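Local coordinates for epimerase (Methylomonas sp. DH-1, PDB 7CJ5), which epimerises ketoses at C3 with the help of manganese, working fastest on L-ribulose and also interconverting D-allulose and D-fructose, at residues 117-122 / 157-162; 110-115 / 149-154; 33-38 / 273-278. All coordinates share one frame; numbering follows the deposited sequence.

Contact 1. Residues 117-122 / 157-162; sequences GKYPGP and YETNIM. With FUD (D-fructose), chain D.
At the wall of the sugar pocket, where loops following neighbouring barrel strands run side by side, Asn-160 lays its amide over one face of the Tyr-119 ring. The two planes are 8° apart, and Asn-160 OD1 sits toward the rim, 3.4 Å from Tyr-119 CD1. Asn-160 ND2 donates to Gly-121 O at 2.9 Å, in the carbonyl plane and nearly in the amide's own, so bond and stack fix the amide's rotation. Chi1 of 59° sets CG of Asn-160 between its backbone N and carbonyl carbon, turning the group onto the ring. Tyr-119 OH is held by Asp-77. Both loops leave the C-terminal ends of TIM-barrel strands, the end that carries the active site, and a straight bond from Gly-117 N to Glu-158 O (2.9 Å) ties them beside the substrate. Glu-158, extended beyond CG, takes a hydrogen bond on OE1 from O1 of D-fructose at 2.5 Å. Its OE2 is hydrogen-bonded to Tyr-157 OH of the second subunit, and this chain's Tyr-157 OH likewise to Glu-158 OE2 of that subunit. Lys-118 runs alongside, with CE 4.1 Å from Tyr-157 CD1 at the ring edge and NZ hydrogen-bonded to Thr-260 O of the second subunit.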
loop_
_atom_site.group_PDB
_atom_site.type_symbol
_atom_site.label_atom_id
_atom_site.label_comp_id
_atom_site.label_asym_id
_atom_site.label_seq_id
_atom_site.Cartn_x
_atom_site.Cartn_y
_atom_site.Cartn_z
ATOM N N GLY A 117 10.441 4.001 -2.431
ATOM C CA GLY A 117 9.556 4.085 -3.602
ATOM C C GLY A 117 9.288 2.741 -4.245
ATOM O O GLY A 117 9.655 1.704 -3.664
ATOM N N LYS A 118 8.664 2.778 -5.422
ATOM C CA LYS A 118 8.068 1.593 -6.081
ATOM C C LYS A 118 9.100 0.944 -7.007
ATOM O O LYS A 118 9.259 1.410 -8.150
ATOM C CB LYS A 118 6.828 2.008 -6.869
ATOM C CG LYS A 118 5.892 0.868 -7.251
ATOM C CD LYS A 118 4.652 1.363 -7.975
ATOM C CE LYS A 118 3.688 0.250 -8.331
ATOM N NZ LYS A 118 4.218 -0.584 -9.425
ATOM N N TYR A 119 9.740 -0.121 -6.549
ATOM C CA TYR A 119 10.685 -0.902 -7.377
ATOM C C TYR A 119 9.873 -1.580 -8.474
ATOM O O TYR A 119 8.724 -1.944 -8.248
ATOM C CB TYR A 119 11.470 -1.876 -6.502
ATOM C CG TYR A 119 12.590 -1.239 -5.717
ATOM C CD1 TYR A 119 12.413 -0.829 -4.405
ATOM C CD2 TYR A 119 13.839 -1.052 -6.283
ATOM C CE1 TYR A 119 13.451 -0.275 -3.673
ATOM C CE2 TYR A 119 14.888 -0.500 -5.564
ATOM C CZ TYR A 119 14.695 -0.100 -4.255
ATOM O OH TYR A 119 15.739 0.435 -3.542
ATOM N N PRO A 120 10.436 -1.714 -9.694
ATOM C CA PRO A 120 9.742 -2.348 -10.817
ATOM C C PRO A 120 9.777 -3.885 -10.807
ATOM O O PRO A 120 9.166 -4.493 -11.668
ATOM C CB PRO A 120 10.529 -1.817 -12.029
ATOM C CG PRO A 120 11.936 -1.622 -11.498
ATOM C CD PRO A 120 11.756 -1.177 -10.064
ATOM N N GLY A 121 10.481 -4.471 -9.836
ATOM C CA GLY A 121 10.667 -5.925 -9.736
ATOM C C GLY A 121 11.212 -6.322 -8.373
ATOM O O GLY A 121 11.605 -5.470 -7.580
ATOM N N PRO A 122 11.224 -7.635 -8.072
ATOM C CA PRO A 122 11.688 -8.126 -6.778
ATOM C C PRO A 122 13.186 -7.852 -6.597
ATOM O O PRO A 122 13.899 -7.722 -7.587
ATOM C CB PRO A 122 11.392 -9.639 -6.816
ATOM C CG PRO A 122 11.275 -9.978 -8.286
ATOM C CD PRO A 122 10.791 -8.715 -8.973
ATOM N N TYR A 157 4.927 -1.165 -1.940
ATOM C CA TYR A 157 4.998 -0.053 -2.925
ATOM C C TYR A 157 6.121 0.930 -2.561
ATOM O O TYR A 157 6.359 1.861 -3.338
ATOM C CB TYR A 157 3.658 0.677 -2.999
ATOM C CG TYR A 157 2.470 -0.199 -3.305
ATOM C CD1 TYR A 157 2.268 -0.726 -4.568
ATOM C CD2 TYR A 157 1.541 -0.504 -2.327
ATOM C CE1 TYR A 157 1.173 -1.531 -4.858
ATOM C CE2 TYR A 157 0.445 -1.305 -2.599
ATOM C CZ TYR A 157 0.245 -1.804 -3.870
ATOM O OH TYR A 157 -0.850 -2.584 -4.116
ATOM N N GLU A 158 6.781 0.751 -1.414
ATOM C CA GLU A 158 7.806 1.712 -0.924
ATOM C C GLU A 158 9.161 1.033 -0.704
ATOM O O GLU A 158 10.160 1.776 -0.585
ATOM C CB GLU A 158 7.307 2.429 0.328
ATOM C CG GLU A 158 6.091 3.304 0.057
ATOM C CD GLU A 158 5.717 4.227 1.199
ATOM O OE1 GLU A 158 6.614 4.553 2.005
ATOM O OE2 GLU A 158 4.527 4.601 1.291
ATOM N N THR A 159 9.207 -0.301 -0.671
ATOM C CA THR A 159 10.461 -1.102 -0.733
ATOM C C THR A 159 10.140 -2.525 -1.195
ATOM O O THR A 159 8.991 -2.978 -0.970
ATOM C CB THR A 159 11.185 -1.191 0.620
ATOM O OG1 THR A 159 12.454 -1.817 0.397
ATOM C CG2 THR A 159 10.404 -1.994 1.642
ATOM N N ASN A 160 11.135 -3.202 -1.772
ATOM C CA ASN A 160 11.091 -4.644 -2.135
ATOM C C ASN A 160 12.018 -5.449 -1.212
ATOM O O ASN A 160 12.194 -6.672 -1.447
ATOM C CB ASN A 160 11.447 -4.857 -3.609
ATOM C CG ASN A 160 12.823 -4.360 -4.003
ATOM O OD1 ASN A 160 13.572 -3.835 -3.182
ATOM N ND2 ASN A 160 13.172 -4.545 -5.265
ATOM N N ILE A 161 12.599 -4.820 -0.188
ATOM C CA ILE A 161 13.631 -5.495 0.653
ATOM C C ILE A 161 12.959 -6.206 1.828
ATOM O O ILE A 161 13.235 -7.403 2.020
ATOM C CB ILE A 161 14.709 -4.495 1.103
ATOM C CG1 ILE A 161 15.519 -3.997 -0.099
ATOM C CG2 ILE A 161 15.598 -5.108 2.176
ATOM C CD1 ILE A 161 16.371 -5.070 -0.740
ATOM N N MET A 162 12.130 -5.499 2.596
ATOM C CA MET A 162 11.451 -6.076 3.782
ATOM C C MET A 162 10.143 -5.332 4.028
ATOM O O MET A 162 10.157 -4.088 4.110
ATOM C CB MET A 162 12.340 -6.009 5.025
ATOM C CG MET A 162 13.066 -4.708 5.171
ATOM S SD MET A 162 14.355 -4.833 6.426
ATOM C CE MET A 162 13.818 -3.473 7.447
HETATM C C1 FUD D . 7.020 6.685 4.333
HETATM C C2 FUD D . 7.165 6.667 5.830
HETATM C C3 FUD D . 8.068 7.693 6.467
HETATM C C4 FUD D . 9.330 7.646 5.628
HETATM C C5 FUD D . 10.367 8.751 5.820
HETATM C C6 FUD D . 9.998 9.859 6.787
HETATM O O1 FUD D . 5.840 5.987 3.929
HETATM O O2 FUD D . 6.553 5.844 6.498
HETATM O O3 FUD D . 8.337 7.359 7.832
HETATM O O4 FUD D . 9.886 6.373 5.895
HETATM O O5 FUD D . 11.621 8.168 6.169
HETATM O O6 FUD D . 11.090 10.817 6.788
#

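Contact 2. Residues 110-115 / 149-154; sequences GVIYCA and IDLEVV. With MN (manganese (II) ion), chain C; FUD (D-fructose), chain D.
Tyr-113 points its ring at the backbone of 149-154, with Glu-152 O at the ring edge, in plane, and donates from OH to that oxygen at 2.7 Å. The hydroxyl comes in tilted 27° from the carbonyl plane. With chi1 at 56°, CG of Tyr-113 lies between its backbone N and carbonyl carbon, which swings the ring over toward the neighbouring strand. Val-111 CG1 covers one face of the ring toward its rim, while the other branch, CG2, touches Val-154 CG1 at 3.7 Å. Ile-112 crosses Leu-151 at about a right angle; its CD1 meets Leu-151 CD2 at 3.6 Å and also reaches Ile-149 CB. Met-135 of helix 125-143 packs on Ile-112, Tyr-113 and Leu-151 alike.

Glu-152 is gripped at both backbone ends, since its N also donates to Gly-110 O at 3.0 Å. From there its side chain runs out fully extended, CG trans to the backbone N (chi1 -167°), and its carboxylate divides the work: Glu-152 OE2 binds manganese at 2.0 Å, and Glu-152 OE1 accepts from O4 of D-fructose at 2.6 Å. Asp-185, His-211 and Glu-246 complete the protein ligands, and the sugar adds O2 and O3. Adjacent parallel strands of a beta-alpha-beta unit thus deliver, at the C-terminal mouth of a TIM barrel, a metal-binding glutamate that is probably a proton donor/acceptor in epimerisation.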
loop_
_atom_site.group_PDB
_atom_site.type_symbol
_atom_site.label_atom_id
_atom_site.label_comp_id
_atom_site.label_asym_id
_atom_site.label_seq_id
_atom_site.Cartn_x
_atom_site.Cartn_y
_atom_site.Cartn_z
ATOM N N GLY A 110 13.962 5.153 9.651
ATOM C CA GLY A 110 13.316 5.305 8.339
ATOM C C GLY A 110 13.893 4.349 7.313
ATOM O O GLY A 110 14.472 3.300 7.700
ATOM N N VAL A 111 13.721 4.683 6.039
ATOM C CA VAL A 111 14.100 3.796 4.904
ATOM C C VAL A 111 15.550 4.131 4.543
ATOM O O VAL A 111 15.801 4.763 3.505
ATOM C CB VAL A 111 13.092 3.916 3.747
ATOM C CG1 VAL A 111 13.368 2.911 2.635
ATOM C CG2 VAL A 111 11.670 3.736 4.261
ATOM N N ILE A 112 16.464 3.732 5.429
ATOM C CA ILE A 112 17.919 4.054 5.347
ATOM C C ILE A 112 18.648 2.929 4.590
ATOM O O ILE A 112 19.856 3.086 4.348
ATOM C CB ILE A 112 18.497 4.299 6.758
ATOM C CG1 ILE A 112 18.256 3.119 7.702
ATOM C CG2 ILE A 112 17.950 5.590 7.337
ATOM C CD1 ILE A 112 18.921 3.269 9.072
ATOM N N TYR A 113 17.937 1.854 4.216
ATOM C CA TYR A 113 18.527 0.584 3.709
ATOM C C TYR A 113 18.223 0.385 2.212
ATOM O O TYR A 113 18.668 -0.606 1.644
ATOM C CB TYR A 113 18.011 -0.602 4.529
ATOM C CG TYR A 113 16.505 -0.692 4.546
ATOM C CD1 TYR A 113 15.824 -1.361 3.546
ATOM C CD2 TYR A 113 15.761 -0.061 5.530
ATOM C CE1 TYR A 113 14.441 -1.413 3.523
ATOM C CE2 TYR A 113 14.375 -0.102 5.523
ATOM C CZ TYR A 113 13.711 -0.786 4.517
ATOM O OH TYR A 113 12.347 -0.839 4.487
ATOM N N CYS A 114 17.488 1.302 1.579
ATOM C CA CYS A 114 17.135 1.222 0.139
ATOM C C CYS A 114 16.547 2.557 -0.315
ATOM O O CYS A 114 16.331 3.441 0.538
ATOM C CB CYS A 114 16.115 0.112 -0.110
ATOM S SG CYS A 114 14.463 0.517 0.519
ATOM N N ALA A 115 16.288 2.693 -1.611
ATOM C CA ALA A 115 15.562 3.846 -2.184
ATOM C C ALA A 115 14.089 3.728 -1.778
ATOM O O ALA A 115 13.493 2.658 -1.989
ATOM C CB ALA A 115 15.742 3.889 -3.677
ATOM N N ILE A 149 20.634 2.819 14.951
ATOM C CA ILE A 149 19.903 2.851 13.658
ATOM C C ILE A 149 18.700 1.905 13.763
ATOM O O ILE A 149 18.845 0.788 14.312
ATOM C CB ILE A 149 20.829 2.544 12.466
ATOM C CG1 ILE A 149 21.337 1.102 12.450
ATOM C CG2 ILE A 149 21.984 3.533 12.421
ATOM C CD1 ILE A 149 21.831 0.656 11.084
ATOM N N ASP A 150 17.542 2.371 13.286
ATOM C CA ASP A 150 16.263 1.625 13.337
ATOM C C ASP A 150 15.755 1.524 11.898
ATOM O O ASP A 150 15.461 2.579 11.302
ATOM C CB ASP A 150 15.278 2.304 14.290
ATOM C CG ASP A 150 15.960 2.845 15.535
ATOM O OD1 ASP A 150 16.180 2.058 16.472
ATOM O OD2 ASP A 150 16.295 4.048 15.542
ATOM N N LEU A 151 15.702 0.305 11.363
ATOM C CA LEU A 151 15.371 0.035 9.942
ATOM C C LEU A 151 13.853 -0.060 9.806
ATOM O O LEU A 151 13.249 -1.000 10.385
ATOM C CB LEU A 151 16.034 -1.267 9.508
ATOM C CG LEU A 151 17.529 -1.375 9.789
ATOM C CD1 LEU A 151 18.057 -2.703 9.299
ATOM C CD2 LEU A 151 18.302 -0.247 9.142
ATOM N N GLU A 152 13.263 0.897 9.097
ATOM C CA GLU A 152 11.794 1.031 8.999
ATOM C C GLU A 152 11.255 0.064 7.949
ATOM O O GLU A 152 11.482 0.288 6.754
ATOM C CB GLU A 152 11.372 2.447 8.638
ATOM C CG GLU A 152 9.885 2.651 8.838
ATOM C CD GLU A 152 9.358 4.016 8.442
ATOM O OE1 GLU A 152 10.162 4.857 8.009
ATOM O OE2 GLU A 152 8.135 4.233 8.589
ATOM N N VAL A 153 10.523 -0.952 8.402
ATOM C CA VAL A 153 9.782 -1.876 7.504
ATOM C C VAL A 153 8.672 -1.054 6.842
ATOM O O VAL A 153 7.900 -0.403 7.573
ATOM C CB VAL A 153 9.259 -3.089 8.294
ATOM C CG1 VAL A 153 8.339 -3.952 7.455
ATOM C CG2 VAL A 153 10.428 -3.907 8.831
ATOM N N VAL A 154 8.612 -1.044 5.509
ATOM C CA VAL A 154 7.547 -0.299 4.780
ATOM C C VAL A 154 6.879 -1.247 3.783
ATOM O O VAL A 154 7.393 -2.366 3.552
ATOM C CB VAL A 154 8.055 1.013 4.143
ATOM C CG1 VAL A 154 8.568 1.967 5.217
ATOM C CG2 VAL A 154 9.114 0.804 3.069
HETATM MN MN MN C . 6.926 5.841 8.695
HETATM C C1 FUD D . 7.020 6.685 4.333
HETATM C C2 FUD D . 7.165 6.667 5.830
HETATM C C3 FUD D . 8.068 7.693 6.467
HETATM C C4 FUD D . 9.330 7.646 5.628
HETATM C C5 FUD D . 10.367 8.751 5.820
HETATM C C6 FUD D . 9.998 9.859 6.787
HETATM O O1 FUD D . 5.840 5.987 3.929
HETATM O O2 FUD D . 6.553 5.844 6.498
HETATM O O3 FUD D . 8.337 7.359 7.832
HETATM O O4 FUD D . 9.886 6.373 5.895
HETATM O O5 FUD D . 11.621 8.168 6.169
HETATM O O6 FUD D . 11.090 10.817 6.788
#

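Contact 3. Residues 33-38 / 273-278; sequences ARAGYD and DLAGKA. With MG (magnesium ion), chain E; BDF (beta-D-fructopyranose), chain F.
Tyr-37 reaches from the turn after helix 22-35 to the side of helix 271-286. Its CB starts off the backbone without touching that helix, and CG, trans to the carbonyl carbon (chi1 -67°), turns the ring toward helix 271-286. Farther out, Tyr-37 CE2 rests on Ala-275 CB at 4.0 Å, and CZ lies close to the carbonyl oxygen of the same residue. At the tip, Tyr-37 OH donates to Ala-275 O at 2.7 Å, tilted 20° from the carbonyl plane, and comes within 3.9 Å of Ala-278 CB one turn on. The phenol hydroxyl thus gives the carbonyl of Ala-275, a buried residue, a hydrogen bond from outside its own helix.

Beside the tyrosine, Ala-35 CB packs where the CA atoms of the two segments come nearest, 4.0 Å from Gly-276 N and 4.2 Å from Ala-275 CB. A water bridges the same pair of helices, donating to Ala-35 O at 3.0 Å and to Gly-276 O at 2.7 Å. Gly-36, with positive phi, closes helix 22-35 in a Schellman motif. The first and last helices of the barrel's outer layer are joined here, with Tyr-37 also packed on Tyr-9 of strand 8-12 and Phe-245 of strand 242-245.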
loop_
_atom_site.group_PDB
_atom_site.type_symbol
_atom_site.label_atom_id
_atom_site.label_comp_id
_atom_site.label_asym_id
_atom_site.label_seq_id
_atom_site.Cartn_x
_atom_site.Cartn_y
_atom_site.Cartn_z
ATOM N N ALA A 33 6.818 21.225 19.446
ATOM C CA ALA A 33 6.843 21.725 20.844
ATOM C C ALA A 33 5.413 22.067 21.267
ATOM O O ALA A 33 4.962 21.602 22.344
ATOM C CB ALA A 33 7.758 22.918 20.977
ATOM N N ARG A 34 4.718 22.837 20.431
ATOM C CA ARG A 34 3.362 23.361 20.734
ATOM C C ARG A 34 2.384 22.204 20.963
ATOM O O ARG A 34 1.499 22.325 21.838
ATOM C CB ARG A 34 2.895 24.223 19.563
ATOM C CG ARG A 34 1.405 24.494 19.572
ATOM C CD ARG A 34 1.001 25.464 20.657
ATOM N NE ARG A 34 -0.347 25.861 20.322
ATOM C CZ ARG A 34 -1.412 25.184 20.690
ATOM N NH1 ARG A 34 -1.274 24.131 21.475
ATOM N NH2 ARG A 34 -2.606 25.586 20.310
ATOM N N ALA A 35 2.518 21.129 20.179
ATOM C CA ALA A 35 1.596 19.974 20.206
ATOM C C ALA A 35 1.883 19.108 21.434
ATOM O O ALA A 35 1.060 18.227 21.712
ATOM C CB ALA A 35 1.705 19.179 18.932
ATOM N N GLY A 36 3.024 19.334 22.100
ATOM C CA GLY A 36 3.388 18.699 23.382
ATOM C C GLY A 36 4.320 17.515 23.202
ATOM O O GLY A 36 4.517 16.747 24.180
ATOM N N TYR A 37 4.887 17.358 22.007
ATOM C CA TYR A 37 5.894 16.311 21.705
ATOM C C TYR A 37 7.191 16.593 22.468
ATOM O O TYR A 37 7.480 17.762 22.795
ATOM C CB TYR A 37 6.129 16.203 20.200
ATOM C CG TYR A 37 4.932 15.689 19.443
ATOM C CD1 TYR A 37 4.637 14.335 19.417
ATOM C CD2 TYR A 37 4.066 16.556 18.802
ATOM C CE1 TYR A 37 3.535 13.852 18.735
ATOM C CE2 TYR A 37 2.955 16.092 18.117
ATOM C CZ TYR A 37 2.692 14.732 18.078
ATOM O OH TYR A 37 1.592 14.263 17.424
ATOM N N ASP A 38 7.919 15.515 22.769
ATOM C CA ASP A 38 9.221 15.522 23.482
ATOM C C ASP A 38 10.352 15.801 22.488
ATOM O O ASP A 38 11.405 16.340 22.912
ATOM C CB ASP A 38 9.452 14.180 24.178
ATOM C CG ASP A 38 8.338 13.822 25.139
ATOM O OD1 ASP A 38 8.077 14.636 26.044
ATOM O OD2 ASP A 38 7.750 12.735 24.979
ATOM N N ASP A 273 -3.689 21.262 14.509
ATOM C CA ASP A 273 -4.894 20.503 14.942
ATOM C C ASP A 273 -4.626 18.999 14.828
ATOM O O ASP A 273 -4.933 18.250 15.790
ATOM C CB ASP A 273 -6.116 20.897 14.113
ATOM C CG ASP A 273 -6.660 22.262 14.481
ATOM O OD1 ASP A 273 -6.318 22.742 15.568
ATOM O OD2 ASP A 273 -7.405 22.831 13.672
ATOM N N LEU A 274 -4.087 18.577 13.685
ATOM C CA LEU A 274 -3.841 17.139 13.396
ATOM C C LEU A 274 -2.862 16.565 14.418
ATOM O O LEU A 274 -3.178 15.503 15.006
ATOM C CB LEU A 274 -3.285 16.975 11.986
ATOM C CG LEU A 274 -2.822 15.557 11.650
ATOM C CD1 LEU A 274 -4.011 14.645 11.450
ATOM C CD2 LEU A 274 -1.939 15.547 10.415
ATOM N N ALA A 275 -1.713 17.217 14.589
ATOM C CA ALA A 275 -0.588 16.736 15.428
ATOM C C ALA A 275 -0.988 16.745 16.905
ATOM O O ALA A 275 -0.579 15.806 17.617
ATOM C CB ALA A 275 0.634 17.582 15.187
ATOM N N GLY A 276 -1.726 17.770 17.350
ATOM C CA GLY A 276 -2.247 17.880 18.730
ATOM C C GLY A 276 -3.208 16.749 19.047
ATOM O O GLY A 276 -3.013 16.058 20.073
ATOM N N LYS A 277 -4.210 16.552 18.191
ATOM C CA LYS A 277 -5.204 15.457 18.327
ATOM C C LYS A 277 -4.488 14.098 18.275
ATOM O O LYS A 277 -4.879 13.184 19.022
ATOM C CB LYS A 277 -6.246 15.547 17.210
ATOM C CG LYS A 277 -7.135 16.783 17.241
ATOM C CD LYS A 277 -8.177 16.748 18.316
ATOM C CE LYS A 277 -9.270 17.779 18.115
ATOM N NZ LYS A 277 -10.251 17.734 19.220
ATOM N N ALA A 278 -3.487 13.949 17.409
ATOM C CA ALA A 278 -2.759 12.670 17.247
ATOM C C ALA A 278 -2.082 12.311 18.571
ATOM O O ALA A 278 -2.192 11.140 18.991
ATOM C CB ALA A 278 -1.756 12.759 16.131
HETATM MG MG MG E . -6.220 25.121 15.878
HETATM C C1 BDF F . 6.465 9.640 28.442
HETATM C C2 BDF F . 6.190 10.976 29.118
HETATM C C3 BDF F . 6.833 12.150 28.361
HETATM C C4 BDF F . 6.693 13.431 29.177
HETATM C C5 BDF F . 7.309 13.241 30.552
HETATM C C6 BDF F . 6.672 12.044 31.230
HETATM O O1 BDF F . 5.662 8.640 29.056
HETATM O O2 BDF F . 4.805 11.213 29.190
HETATM O O3 BDF F . 6.197 12.300 27.097
HETATM O O4 BDF F . 7.317 14.521 28.497
HETATM O O5 BDF F . 8.717 13.021 30.435
HETATM O O6 BDF F . 6.768 10.859 30.421
HETATM O O HOH W 1 -1.655 17.057 22.134
HETATM O O HOH W 2 -6.375 26.961 16.818
HETATM O O HOH W 3 -7.751 25.128 14.247
HETATM O O HOH W 4 -4.641 25.585 14.698
#

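In the fold
From the N terminus, the chain runs through strand 8-12 and helix 22-35, at whose end lies 33-38; its partner 273-278 comes 235 residues later, so contact 3 closes a loop round most of the barrel and joins its first and last helices. Contacts 1 and 2 both lie within that loop. Their segments alternate, 110-115, 117-122, 149-154, 157-162, so the two loops cross, each spanning helix 125-143. Contact 2 ties strand 107-112 to strand 148-152, and contact 1 ties the loops that follow them. They touch where Thr-159 packs on Cys-114 and Val-154 and where Tyr-119 meets Cys-114, and both reach D-fructose. Contact 3 lies about 32 Å from contact 1, centre to centre, across the chain's centre.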